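Local coordinates for protein uricase (Arthrobacter globiformis, PDB 2YZC) that oxidises uric acid with molecular oxygen to 5-hydroxyisourate, the precursor of (S)-allantoin, releasing hydrogen peroxide, at residues A[83-88]-A[133-138]; A[95-100]-A[106-111]; A[144-149]-A[193-198]; A[188-193]-A[200-205]; A[231-234]-A[239-242]. One frame throughout, in Å; residues are numbered along the deposited sequence.

Interaction 1. Residues A[83-88]-A[133-138]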
# COMPACT_ATOMS: atom_id res chain seq x y z
N ALA A 83 3.24 29.37 -12.12
CA ALA A 83 1.95 29.32 -12.81
C ALA A 83 1.42 27.90 -12.94
O ALA A 83 0.24 27.65 -12.69
CB ALA A 83 2.08 29.97 -14.19
N THR A 84 2.28 26.98 -13.35
CA THR A 84 1.88 25.59 -13.53
C THR A 84 3.01 24.69 -13.06
O THR A 84 4.13 25.14 -12.84
CB THR A 84 1.61 25.26 -15.02
OG1 THR A 84 2.82 25.47 -15.77
CG2 THR A 84 0.51 26.15 -15.58
N THR A 85 2.70 23.41 -12.92
CA THR A 85 3.68 22.42 -12.50
C THR A 85 4.79 22.30 -13.55
O THR A 85 5.98 22.24 -13.21
CB THR A 85 3.01 21.05 -12.29
OG1 THR A 85 2.03 21.17 -11.26
CG2 THR A 85 4.03 20.00 -11.91
N GLU A 86 4.41 22.27 -14.82
CA GLU A 86 5.41 22.16 -15.88
C GLU A 86 6.38 23.35 -15.87
O GLU A 86 7.58 23.18 -16.07
CB GLU A 86 4.73 22.03 -17.25
CG GLU A 86 4.01 20.71 -17.43
CD GLU A 86 2.54 20.76 -17.06
OE1 GLU A 86 2.16 21.50 -16.12
OE2 GLU A 86 1.75 20.03 -17.70
N GLU A 87 5.86 24.55 -15.65
CA GLU A 87 6.72 25.73 -15.63
C GLU A 87 7.65 25.72 -14.42
O GLU A 87 8.76 26.24 -14.47
CB GLU A 87 5.87 26.99 -15.67
CG GLU A 87 5.18 27.16 -17.02
CD GLU A 87 4.09 28.20 -17.00
OE1 GLU A 87 4.41 29.40 -16.89
OE2 GLU A 87 2.90 27.82 -17.10
N PHE A 88 7.19 25.10 -13.33
CA PHE A 88 8.02 25.01 -12.13
C PHE A 88 9.19 24.09 -12.45
O PHE A 88 10.34 24.39 -12.12
CB PHE A 88 7.21 24.43 -10.96
CG PHE A 88 7.97 24.38 -9.66
CD1 PHE A 88 8.51 25.53 -9.10
CD2 PHE A 88 8.12 23.17 -8.99
CE1 PHE A 88 9.19 25.49 -7.88
CE2 PHE A 88 8.80 23.11 -7.77
CZ PHE A 88 9.34 24.28 -7.21
N ARG A 133 -2.34 14.19 -11.40
CA ARG A 133 -1.74 14.73 -12.61
C ARG A 133 -0.22 14.61 -12.51
O ARG A 133 0.36 14.80 -11.44
CB ARG A 133 -2.15 16.20 -12.77
CG ARG A 133 -1.43 16.97 -13.86
CD ARG A 133 -2.03 18.37 -13.99
NE ARG A 133 -1.25 19.23 -14.88
CZ ARG A 133 -1.57 20.49 -15.15
NH1 ARG A 133 -2.65 21.04 -14.61
NH2 ARG A 133 -0.79 21.21 -15.94
N THR A 134 0.42 14.27 -13.63
CA THR A 134 1.86 14.11 -13.64
C THR A 134 2.53 14.94 -14.73
O THR A 134 1.90 15.31 -15.72
CB THR A 134 2.26 12.63 -13.86
OG1 THR A 134 1.88 12.23 -15.18
CG2 THR A 134 1.57 11.73 -12.85
N ALA A 135 3.81 15.23 -14.53
CA ALA A 135 4.59 15.98 -15.50
C ALA A 135 6.03 15.52 -15.36
O ALA A 135 6.53 15.32 -14.25
CB ALA A 135 4.48 17.49 -15.24
N VAL A 136 6.70 15.34 -16.49
CA VAL A 136 8.09 14.92 -16.51
C VAL A 136 8.80 15.79 -17.52
O VAL A 136 8.33 15.94 -18.65
CB VAL A 136 8.25 13.45 -16.94
CG1 VAL A 136 9.72 13.11 -17.11
CG2 VAL A 136 7.61 12.51 -15.91
N LEU A 137 9.92 16.36 -17.10
CA LEU A 137 10.73 17.18 -17.99
C LEU A 137 12.10 16.55 -18.09
O LEU A 137 12.67 16.13 -17.08
CB LEU A 137 10.90 18.61 -17.43
CG LEU A 137 12.07 19.40 -18.03
CD1 LEU A 137 11.76 19.80 -19.47
CD2 LEU A 137 12.35 20.65 -17.19
N GLU A 138 12.61 16.43 -19.31
CA GLU A 138 13.96 15.91 -19.48
C GLU A 138 14.70 16.92 -20.33
O GLU A 138 14.19 17.38 -21.35
CB GLU A 138 13.97 14.54 -20.17
CG GLU A 138 13.82 13.37 -19.20
CD GLU A 138 14.43 12.07 -19.72
OE1 GLU A 138 14.32 11.03 -19.02
OE2 GLU A 138 15.01 12.07 -20.83
O HOH W 1 1.03 17.97 -16.03
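Glu86 and Thr85, in the first turn of helix 85-99, settle on strand 131-140 in a helix-on-sheet contact of the T-fold, the tunnelling fold of the uricase family. The CG of Glu86 rests 3.9 Å from Ala135 CB, and on the same methyl group Thr85 CG2 lies 4.2 Å away. A bend at chi2 (93°) then turns the carboxylate toward Arg133, whose chain runs straight out from the strand. Arg133 NH2 faces both oxygens, 3.0 Å from Glu86 OE1 and 3.3 Å from Glu86 OE2. As hydrogen bonds both are weak, and carboxylate and guanidinium are tilted 68° apart, so this salt bridge is not a flat two-pronged pair. One water completes the join, giving hydrogen bonds to Glu86 OE2 and Thr134 O while accepting from Arg133 NE. An alanine at Glu86 is likely to leave NH2 without this counter-charge and the water without one of its acceptors. At the helix start, Thr84 OG1 takes the N-cap, accepting from Glu87 N at 3.2 Å. Arg133 NH1 pairs with Asp200 of helix 199-216, Thr85 OG1 bonds Gln112 of strand 103-117, and Glu86 also touches Ile146 and Ala148 on strand 143-157.

Interaction 2. Residues A[95-100]-A[106-111]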
# COMPACT_ATOMS: atom_id res chain seq x y z
N HIS A 95 17.91 25.74 -14.22
CA HIS A 95 18.81 26.15 -13.15
C HIS A 95 20.01 25.22 -13.00
O HIS A 95 21.16 25.67 -13.01
CB HIS A 95 18.07 26.19 -11.81
CG HIS A 95 18.99 26.27 -10.63
ND1 HIS A 95 19.72 27.39 -10.33
CD2 HIS A 95 19.33 25.34 -9.71
CE1 HIS A 95 20.48 27.15 -9.27
NE2 HIS A 95 20.26 25.91 -8.88
N PHE A 96 19.74 23.93 -12.85
CA PHE A 96 20.82 22.96 -12.67
C PHE A 96 21.69 22.78 -13.90
O PHE A 96 22.92 22.71 -13.79
CB PHE A 96 20.25 21.61 -12.23
CG PHE A 96 19.69 21.62 -10.84
CD1 PHE A 96 20.52 21.84 -9.75
CD2 PHE A 96 18.33 21.48 -10.63
CE1 PHE A 96 20.00 21.91 -8.46
CE2 PHE A 96 17.79 21.55 -9.34
CZ PHE A 96 18.63 21.76 -8.26
N THR A 97 21.08 22.70 -15.08
CA THR A 97 21.85 22.51 -16.30
C THR A 97 22.73 23.72 -16.61
O THR A 97 23.89 23.58 -17.00
CB THR A 97 20.92 22.22 -17.50
OG1 THR A 97 20.00 23.30 -17.67
CG2 THR A 97 20.14 20.93 -17.26
N GLU A 98 22.18 24.92 -16.43
CA GLU A 98 22.92 26.14 -16.70
C GLU A 98 23.86 26.53 -15.56
O GLU A 98 24.86 27.21 -15.78
CB GLU A 98 21.94 27.29 -16.96
CG GLU A 98 21.14 27.15 -18.25
CD GLU A 98 19.97 28.12 -18.31
OE1 GLU A 98 20.16 29.31 -18.01
OE2 GLU A 98 18.85 27.67 -18.67
N GLY A 99 23.55 26.08 -14.35
CA GLY A 99 24.38 26.44 -13.21
C GLY A 99 25.66 25.65 -12.99
O GLY A 99 26.56 26.11 -12.29
N PHE A 100 25.75 24.47 -13.59
CA PHE A 100 26.93 23.63 -13.43
C PHE A 100 27.40 23.12 -14.79
O PHE A 100 26.65 22.46 -15.50
CB PHE A 100 26.59 22.47 -12.49
CG PHE A 100 26.08 22.92 -11.15
CD1 PHE A 100 26.96 23.27 -10.14
CD2 PHE A 100 24.71 23.04 -10.92
CE1 PHE A 100 26.49 23.74 -8.91
CE2 PHE A 100 24.23 23.50 -9.69
CZ PHE A 100 25.13 23.85 -8.68
N GLY A 106 19.11 16.35 -17.31
CA GLY A 106 18.51 15.74 -16.14
C GLY A 106 17.06 15.38 -16.37
O GLY A 106 16.55 15.45 -17.49
N ARG A 107 16.39 14.98 -15.30
CA ARG A 107 14.99 14.60 -15.36
C ARG A 107 14.30 15.14 -14.11
O ARG A 107 14.70 14.83 -12.99
CB ARG A 107 14.88 13.07 -15.41
CG ARG A 107 13.46 12.54 -15.55
CD ARG A 107 13.43 11.02 -15.44
NE ARG A 107 12.08 10.46 -15.53
CZ ARG A 107 11.45 10.19 -16.66
NH1 ARG A 107 12.03 10.40 -17.84
NH2 ARG A 107 10.21 9.69 -16.62
N TRP A 108 13.30 15.97 -14.32
CA TRP A 108 12.56 16.55 -13.20
C TRP A 108 11.11 16.13 -13.39
O TRP A 108 10.54 16.28 -14.48
CB TRP A 108 12.71 18.07 -13.21
CG TRP A 108 14.13 18.47 -12.95
CD1 TRP A 108 14.72 18.69 -11.73
CD2 TRP A 108 15.18 18.58 -13.92
NE1 TRP A 108 16.07 18.92 -11.88
CE2 TRP A 108 16.37 18.86 -13.21
CE3 TRP A 108 15.22 18.47 -15.31
CZ2 TRP A 108 17.60 19.03 -13.86
CZ3 TRP A 108 16.45 18.64 -15.96
CH2 TRP A 108 17.62 18.91 -15.23
N ALA A 109 10.52 15.59 -12.33
CA ALA A 109 9.15 15.12 -12.42
C ALA A 109 8.33 15.53 -11.21
O ALA A 109 8.86 15.87 -10.15
CB ALA A 109 9.14 13.60 -12.57
N ALA A 110 7.01 15.49 -11.38
CA ALA A 110 6.13 15.85 -10.29
C ALA A 110 4.74 15.28 -10.45
O ALA A 110 4.27 15.04 -11.56
CB ALA A 110 6.04 17.38 -10.18
N GLN A 111 4.13 15.03 -9.31
CA GLN A 111 2.76 14.56 -9.25
C GLN A 111 2.08 15.80 -8.68
O GLN A 111 2.65 16.48 -7.82
CB GLN A 111 2.62 13.38 -8.28
CG GLN A 111 3.10 12.06 -8.86
CD GLN A 111 3.09 10.94 -7.84
OE1 GLN A 111 2.88 9.78 -8.18
NE2 GLN A 111 3.32 11.29 -6.59
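Phe96 and Trp108 each hold CG anti to their own carbonyl carbon (chi1 -69° and -65°), which sends the benzyl group down from the helix and the indole up from the strand until their rims meet. The planes lie 4° apart, yet neither ring covers the other: the Phe96 centroid is 5.8 Å from that of the Trp108 five-membered ring. Phe96 CD2 comes within 3.6 Å of Trp108 NE1, and Phe96 CB sits 4.0 Å from Trp108 CZ2. Farther round the indole, Thr97 CG2 meets Trp108 CH2 at 3.8 Å, while the Thr97 hydroxyl turns back to its own helix and bonds Gly93 O. Gly106 has no room for a side chain, since a CB would collide with Trp108 CH2. A serine in place of Trp108 would probably open a gap beneath the helix and leave Phe96 and Thr97 without their apolar partner. Leu48 of strand 38-50 touches both side chains, and the Phe96 side chain lies about 8 Å from that of Lys22, an active-site residue. The pair fastens the end of helix 85-99 to the following strand 103-117, the helix-to-strand step in the ββααββ order of a T-fold half.

Interaction 3. Residues A[144-149]-A[193-198]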
# COMPACT_ATOMS: atom_id res chain seq x y z
N GLN A 144 14.43 20.59 -24.56
CA GLN A 144 13.56 20.46 -23.40
C GLN A 144 12.34 19.65 -23.83
O GLN A 144 11.56 20.09 -24.68
CB GLN A 144 13.13 21.84 -22.93
CG GLN A 144 14.27 22.65 -22.32
CD GLN A 144 14.03 24.14 -22.40
OE1 GLN A 144 12.89 24.60 -22.44
NE2 GLN A 144 15.11 24.91 -22.40
N ALA A 145 12.18 18.46 -23.26
CA ALA A 145 11.06 17.58 -23.60
C ALA A 145 10.15 17.41 -22.39
O ALA A 145 10.63 17.13 -21.29
CB ALA A 145 11.57 16.23 -24.05
N ILE A 146 8.85 17.59 -22.61
CA ILE A 146 7.86 17.47 -21.55
C ILE A 146 6.76 16.45 -21.84
O ILE A 146 6.18 16.43 -22.93
CB ILE A 146 7.17 18.82 -21.27
CG1 ILE A 146 8.21 19.85 -20.83
CG2 ILE A 146 6.09 18.65 -20.22
CD1 ILE A 146 7.64 21.25 -20.68
N VAL A 147 6.50 15.60 -20.85
CA VAL A 147 5.45 14.59 -20.93
C VAL A 147 4.50 14.82 -19.76
O VAL A 147 4.92 14.79 -18.60
CB VAL A 147 6.04 13.15 -20.81
CG1 VAL A 147 4.91 12.13 -20.58
CG2 VAL A 147 6.81 12.80 -22.07
N ALA A 148 3.23 15.09 -20.06
CA ALA A 148 2.23 15.30 -19.01
C ALA A 148 1.39 14.04 -18.97
O ALA A 148 1.38 13.26 -19.92
CB ALA A 148 1.36 16.52 -19.33
N GLY A 149 0.68 13.82 -17.87
CA GLY A 149 -0.14 12.63 -17.80
C GLY A 149 -1.17 12.64 -16.71
O GLY A 149 -1.29 13.60 -15.94
N ASN A 193 5.37 18.56 -28.34
CA ASN A 193 6.45 18.80 -29.30
C ASN A 193 6.99 20.22 -29.16
O ASN A 193 7.81 20.66 -29.97
CB ASN A 193 5.96 18.53 -30.73
CG ASN A 193 4.64 19.20 -31.04
OD1 ASN A 193 3.77 18.62 -31.69
ND2 ASN A 193 4.48 20.44 -30.59
N THR A 194 6.52 20.91 -28.13
CA THR A 194 6.94 22.29 -27.85
C THR A 194 6.65 22.62 -26.39
O THR A 194 5.73 22.05 -25.80
CB THR A 194 6.18 23.30 -28.72
OG1 THR A 194 6.55 24.63 -28.34
CG2 THR A 194 4.68 23.13 -28.55
N VAL A 195 7.41 23.54 -25.81
CA VAL A 195 7.18 23.92 -24.42
C VAL A 195 6.22 25.11 -24.30
O VAL A 195 5.88 25.51 -23.19
CB VAL A 195 8.50 24.28 -23.69
CG1 VAL A 195 9.45 23.08 -23.71
CG2 VAL A 195 9.16 25.49 -24.33
N GLU A 196 5.79 25.67 -25.42
CA GLU A 196 4.86 26.79 -25.33
C GLU A 196 3.43 26.25 -25.42
O GLU A 196 2.79 26.25 -26.47
CB GLU A 196 5.14 27.85 -26.41
CG GLU A 196 4.81 27.48 -27.83
CD GLU A 196 5.24 28.55 -28.82
OE1 GLU A 196 6.45 28.62 -29.14
OE2 GLU A 196 4.38 29.34 -29.27
N VAL A 197 2.96 25.77 -24.28
CA VAL A 197 1.64 25.18 -24.15
C VAL A 197 0.90 25.81 -22.98
O VAL A 197 1.53 26.28 -22.03
CB VAL A 197 1.76 23.66 -23.85
CG1 VAL A 197 0.40 23.00 -23.88
CG2 VAL A 197 2.71 23.00 -24.85
N ASP A 198 -0.43 25.84 -23.04
CA ASP A 198 -1.23 26.35 -21.93
C ASP A 198 -1.43 25.04 -21.18
O ASP A 198 -2.45 24.37 -21.35
CB ASP A 198 -2.58 26.89 -22.42
CG ASP A 198 -3.44 27.43 -21.29
OD1 ASP A 198 -3.31 26.93 -20.15
OD2 ASP A 198 -4.26 28.34 -21.54
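Ile146 and Val195 bring their CA atoms to 7.1 Å, the nearest backbone approach between strand 143-157 and the loop 193-198, with no hydrogen bond across. Of the loop residues, Val195 makes the contact with 144-149, and one branch does the touching. CG1 stands anti to the carbonyl carbon (chi1 -59°) and so projects at the strand, where it lies 4.0 Å from Ile146 CD1. The same methyl is 3.8 Å from the carbonyl oxygen Gln144 O and 4.0 Å from Gln144 CB. Both strand side chains cross that of Val195 at about a right angle, and the valine methyl also meets the amide oxygen Gln144 OE1. The loop joins strand 182-192 to helix 199-216 in the second T-fold half of the chain. Two tight local turns lie within it. Thr194 OG1 accepts an almost straight bond from Glu196 N (3.2 Å, 174°), making an ST turn, and Glu196 is the centre of an inverse gamma turn. Asp198 then caps the helix, its OD1 accepting from Ala201 N. Ile146 also packs on Phe199 of that helix and on Tyr192, while Gln144 leans on Leu90 and Lys94 of helix 85-99.

Interaction 4. Residues A[188-193]-A[200-205]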
# COMPACT_ATOMS: atom_id res chain seq x y z
N ALA A 188 -2.49 7.63 -18.64
CA ALA A 188 -2.10 8.12 -19.95
C ALA A 188 -1.00 9.15 -19.82
O ALA A 188 -0.95 9.90 -18.85
CB ALA A 188 -3.30 8.73 -20.66
N ARG A 189 -0.10 9.16 -20.79
CA ARG A 189 0.99 10.11 -20.81
C ARG A 189 1.19 10.59 -22.24
O ARG A 189 1.22 9.78 -23.17
CB ARG A 189 2.26 9.46 -20.25
CG ARG A 189 2.26 9.42 -18.73
CD ARG A 189 3.27 8.45 -18.17
NE ARG A 189 3.34 8.53 -16.71
CZ ARG A 189 2.29 8.42 -15.89
NH1 ARG A 189 1.07 8.21 -16.38
NH2 ARG A 189 2.47 8.50 -14.58
N TRP A 190 1.28 11.90 -22.41
CA TRP A 190 1.45 12.48 -23.74
C TRP A 190 2.65 13.42 -23.79
O TRP A 190 2.93 14.17 -22.85
CB TRP A 190 0.14 13.18 -24.16
CG TRP A 190 -0.37 14.21 -23.19
CD1 TRP A 190 -0.14 15.55 -23.23
CD2 TRP A 190 -1.22 13.98 -22.05
NE1 TRP A 190 -0.79 16.18 -22.20
CE2 TRP A 190 -1.46 15.24 -21.46
CE3 TRP A 190 -1.79 12.84 -21.48
CZ2 TRP A 190 -2.26 15.39 -20.32
CZ3 TRP A 190 -2.59 13.00 -20.34
CH2 TRP A 190 -2.81 14.26 -19.78
N ARG A 191 3.37 13.35 -24.91
CA ARG A 191 4.56 14.17 -25.10
C ARG A 191 4.28 15.39 -25.97
O ARG A 191 3.75 15.26 -27.07
CB ARG A 191 5.67 13.33 -25.74
CG ARG A 191 6.96 14.10 -26.00
CD ARG A 191 8.07 13.17 -26.48
NE ARG A 191 7.83 12.65 -27.83
CZ ARG A 191 7.99 13.36 -28.94
NH1 ARG A 191 8.38 14.63 -28.88
NH2 ARG A 191 7.77 12.80 -30.13
N TYR A 192 4.65 16.56 -25.47
CA TYR A 192 4.46 17.80 -26.21
C TYR A 192 5.63 17.98 -27.17
O TYR A 192 6.76 17.60 -26.85
CB TYR A 192 4.39 18.98 -25.25
CG TYR A 192 3.18 18.96 -24.34
CD1 TYR A 192 1.89 18.98 -24.87
CD2 TYR A 192 3.32 18.95 -22.95
CE1 TYR A 192 0.77 18.98 -24.04
CE2 TYR A 192 2.21 18.96 -22.11
CZ TYR A 192 0.93 18.98 -22.67
OH TYR A 192 -0.17 19.00 -21.85
N ASN A 193 5.37 18.56 -28.34
CA ASN A 193 6.45 18.80 -29.30
C ASN A 193 6.99 20.22 -29.16
O ASN A 193 7.81 20.66 -29.97
CB ASN A 193 5.96 18.53 -30.73
CG ASN A 193 4.64 19.20 -31.04
OD1 ASN A 193 3.77 18.62 -31.69
ND2 ASN A 193 4.48 20.44 -30.59
N ASP A 200 -2.30 23.94 -18.17
CA ASP A 200 -3.55 23.64 -17.46
C ASP A 200 -4.72 23.42 -18.42
O ASP A 200 -5.51 22.49 -18.24
CB ASP A 200 -3.91 24.77 -16.49
CG ASP A 200 -3.02 24.80 -15.26
OD1 ASP A 200 -2.25 23.84 -15.04
OD2 ASP A 200 -3.12 25.79 -14.50
N ALA A 201 -4.83 24.26 -19.44
CA ALA A 201 -5.93 24.13 -20.40
C ALA A 201 -5.85 22.83 -21.19
O ALA A 201 -6.86 22.18 -21.43
CB ALA A 201 -5.95 25.33 -21.35
N VAL A 202 -4.64 22.46 -21.61
CA VAL A 202 -4.49 21.23 -22.37
C VAL A 202 -4.75 20.01 -21.49
O VAL A 202 -5.41 19.06 -21.91
CB VAL A 202 -3.09 21.13 -23.01
CG1 VAL A 202 -2.91 19.78 -23.70
CG2 VAL A 202 -2.92 22.26 -24.03
N TYR A 203 -4.26 20.03 -20.25
CA TYR A 203 -4.51 18.90 -19.36
C TYR A 203 -6.02 18.70 -19.21
O TYR A 203 -6.52 17.58 -19.31
CB TYR A 203 -3.87 19.11 -17.99
CG TYR A 203 -4.28 18.07 -16.96
CD1 TYR A 203 -5.39 18.26 -16.15
CD2 TYR A 203 -3.55 16.89 -16.83
CE1 TYR A 203 -5.77 17.29 -15.21
CE2 TYR A 203 -3.93 15.92 -15.90
CZ TYR A 203 -5.03 16.12 -15.10
OH TYR A 203 -5.39 15.17 -14.16
N ALA A 204 -6.75 19.79 -18.98
CA ALA A 204 -8.20 19.70 -18.81
C ALA A 204 -8.86 19.17 -20.08
O ALA A 204 -9.77 18.34 -20.01
CB ALA A 204 -8.77 21.07 -18.46
N SER A 205 -8.41 19.65 -21.23
CA SER A 205 -8.98 19.20 -22.49
C SER A 205 -8.70 17.72 -22.73
O SER A 205 -9.59 16.97 -23.13
CB SER A 205 -8.41 20.02 -23.65
OG SER A 205 -8.80 19.45 -24.89
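Trp190 and Tyr203 meet between strand 182-192 and helix 199-216, and the indole can be followed outward from the strand. Its CB starts beside the backbone oxygen of Glu242 on the neighbouring strand. From there chi1 of 55° places CG between the backbone N and the carbonyl carbon, and the ring is carried out toward the helix. On the five-membered side, CD1 comes 3.6 Å from Tyr192 CE1, which lies in the indole plane at its edge. Next along the rim, NE1 donates to Tyr192 OH at 2.9 Å. That bond is nearly straight, and the oxygen sits only 7° out of the ring plane, so it ties the indole and the phenol together on the same strand and fixes the turn of both. At the far end CZ2 and CH2 straddle Tyr203 CD2, each 4.0 Å from it, with the tyrosine carbon at the indole edge and the two side chains crossing at about a right angle. The other half of the contact belongs to Val202, which comes head-on at Tyr192: its CG1 lies at the phenol edge, 3.4 Å from Tyr192 OH and 3.8 Å from Tyr192 CE1. The Tyr203 hydroxyl is engaged beyond the contact by Glu131. Strand and helix segments run at 140° to one another, their axes 11.6 Å apart, with large aromatic side chains filling the interval. This is the packing of a long helix on the antiparallel sheet that defines the T-fold, here in its second half.

Interaction 5. Residues A[231-234]-A[239-242]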
# COMPACT_ATOMS: atom_id res chain seq x y z
N ARG A 231 -6.64 8.77 -30.40
CA ARG A 231 -6.87 9.51 -31.64
C ARG A 231 -7.52 10.86 -31.37
O ARG A 231 -7.14 11.87 -31.97
CB ARG A 231 -7.77 8.69 -32.59
CG ARG A 231 -8.00 9.35 -33.94
CD ARG A 231 -8.68 8.40 -34.93
NE ARG A 231 -10.06 8.10 -34.57
CZ ARG A 231 -11.07 8.96 -34.70
NH1 ARG A 231 -10.86 10.18 -35.18
NH2 ARG A 231 -12.30 8.60 -34.34
N ALA A 232 -8.49 10.89 -30.48
CA ALA A 232 -9.18 12.13 -30.14
C ALA A 232 -8.20 13.18 -29.62
O ALA A 232 -8.32 14.36 -29.92
CB ALA A 232 -10.26 11.86 -29.09
N VAL A 233 -7.22 12.74 -28.83
CA VAL A 233 -6.23 13.65 -28.28
C VAL A 233 -5.32 14.23 -29.37
O VAL A 233 -5.17 15.45 -29.48
CB VAL A 233 -5.38 12.95 -27.20
CG1 VAL A 233 -4.19 13.81 -26.80
CG2 VAL A 233 -6.25 12.67 -25.97
N ILE A 234 -4.72 13.35 -30.17
CA ILE A 234 -3.82 13.80 -31.23
C ILE A 234 -4.52 14.68 -32.25
O ILE A 234 -3.95 15.66 -32.73
CB ILE A 234 -3.18 12.60 -31.97
CG1 ILE A 234 -2.47 11.68 -30.98
CG2 ILE A 234 -2.18 13.12 -33.01
CD1 ILE A 234 -1.35 12.33 -30.21
N GLU A 239 0.01 20.41 -30.49
CA GLU A 239 1.21 20.40 -29.67
C GLU A 239 1.58 19.03 -29.12
O GLU A 239 2.63 18.88 -28.49
CB GLU A 239 1.09 21.40 -28.52
CG GLU A 239 -0.25 21.40 -27.81
CD GLU A 239 -1.31 22.17 -28.58
OE1 GLU A 239 -1.09 23.37 -28.83
OE2 GLU A 239 -2.34 21.56 -28.95
N ILE A 240 0.73 18.03 -29.35
CA ILE A 240 1.02 16.69 -28.86
C ILE A 240 1.48 15.78 -30.00
O ILE A 240 0.80 15.65 -31.02
CB ILE A 240 -0.22 16.07 -28.18
CG1 ILE A 240 -0.61 16.90 -26.94
CG2 ILE A 240 0.07 14.62 -27.78
CD1 ILE A 240 -1.85 16.40 -26.19
N ASP A 241 2.63 15.14 -29.83
CA ASP A 241 3.15 14.24 -30.86
C ASP A 241 2.74 12.79 -30.66
O ASP A 241 2.67 12.02 -31.61
CB ASP A 241 4.68 14.32 -30.91
CG ASP A 241 5.17 15.23 -32.02
OD1 ASP A 241 4.32 15.85 -32.69
OD2 ASP A 241 6.40 15.32 -32.20
N GLU A 242 2.49 12.41 -29.41
CA GLU A 242 2.10 11.05 -29.13
C GLU A 242 1.53 10.90 -27.73
O GLU A 242 1.82 11.70 -26.84
CB GLU A 242 3.31 10.12 -29.26
CG GLU A 242 4.52 10.59 -28.46
CD GLU A 242 5.68 9.62 -28.53
OE1 GLU A 242 6.81 10.02 -28.19
OE2 GLU A 242 5.45 8.45 -28.91
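Ile240 is gripped by two consecutive helix residues, and that is where the contact is tight. Its CD1 meets Val233 CG1 at 3.5 Å and its CG2 meets Ile234 CD1 at 3.6 Å, so the two arms of the isoleucine are each taken up by a different neighbour. The arms diverge because CG1 is anti to the carbonyl carbon (chi1 -63°) while CG2 is anti to the backbone N. Ile234 starts off to one side of the strand, but its chain folds back at chi2 (-61°), and the terminal methyl then slides along the strand backbone to lie 3.8 Å from Glu242 CA. Val206 of helix 199-216 touches both Val233 and Ile240, closing this apolar patch. The helix 222-236 turns straight into strand 240-254 here, the helix-to-strand step of the second T-fold half, and the short connection brings Ile234 CA to 6.1 Å from Ile240 CA. Arg285 NH2 bonds the carbonyl oxygens of both residues. Beyond Ile240 the contact thins out. Asp241 and Glu242 start their side chains away from the helix and offer it little but backbone: Asp241 C is 4.1 Å from Ile234 CD1. Asp241 is partly open to solvent, whereas the buried Glu242 carboxylate goes to Arg191 and Trp295. Ile234 also packs against Val13 of a neighbouring subunit.

In the fold
Interactions 1 and 2 use one helix, 85-99, at its start and end, and interaction 2 is nested within the chain loop closed by interaction 1; their centres are 11 Å apart. Interaction 1 lies where the two T-fold halves meet: Arg133 NH1 reaches Asp200 OD1 of interaction 4 at 2.9 Å, and Val136 N bonds Val147 O of interaction 3 at 2.8 Å. Interactions 3 and 4 share Asn193. Interaction 5 lies on the next strand, its Glu242 OE1 2.8 Å from Arg191 NE of interaction 4 in a salt bridge. Interaction 2 alone approaches a ligand, the Phe96 side chain lying about 11 Å from bound allantoate; the other four lie away from the annotated sites.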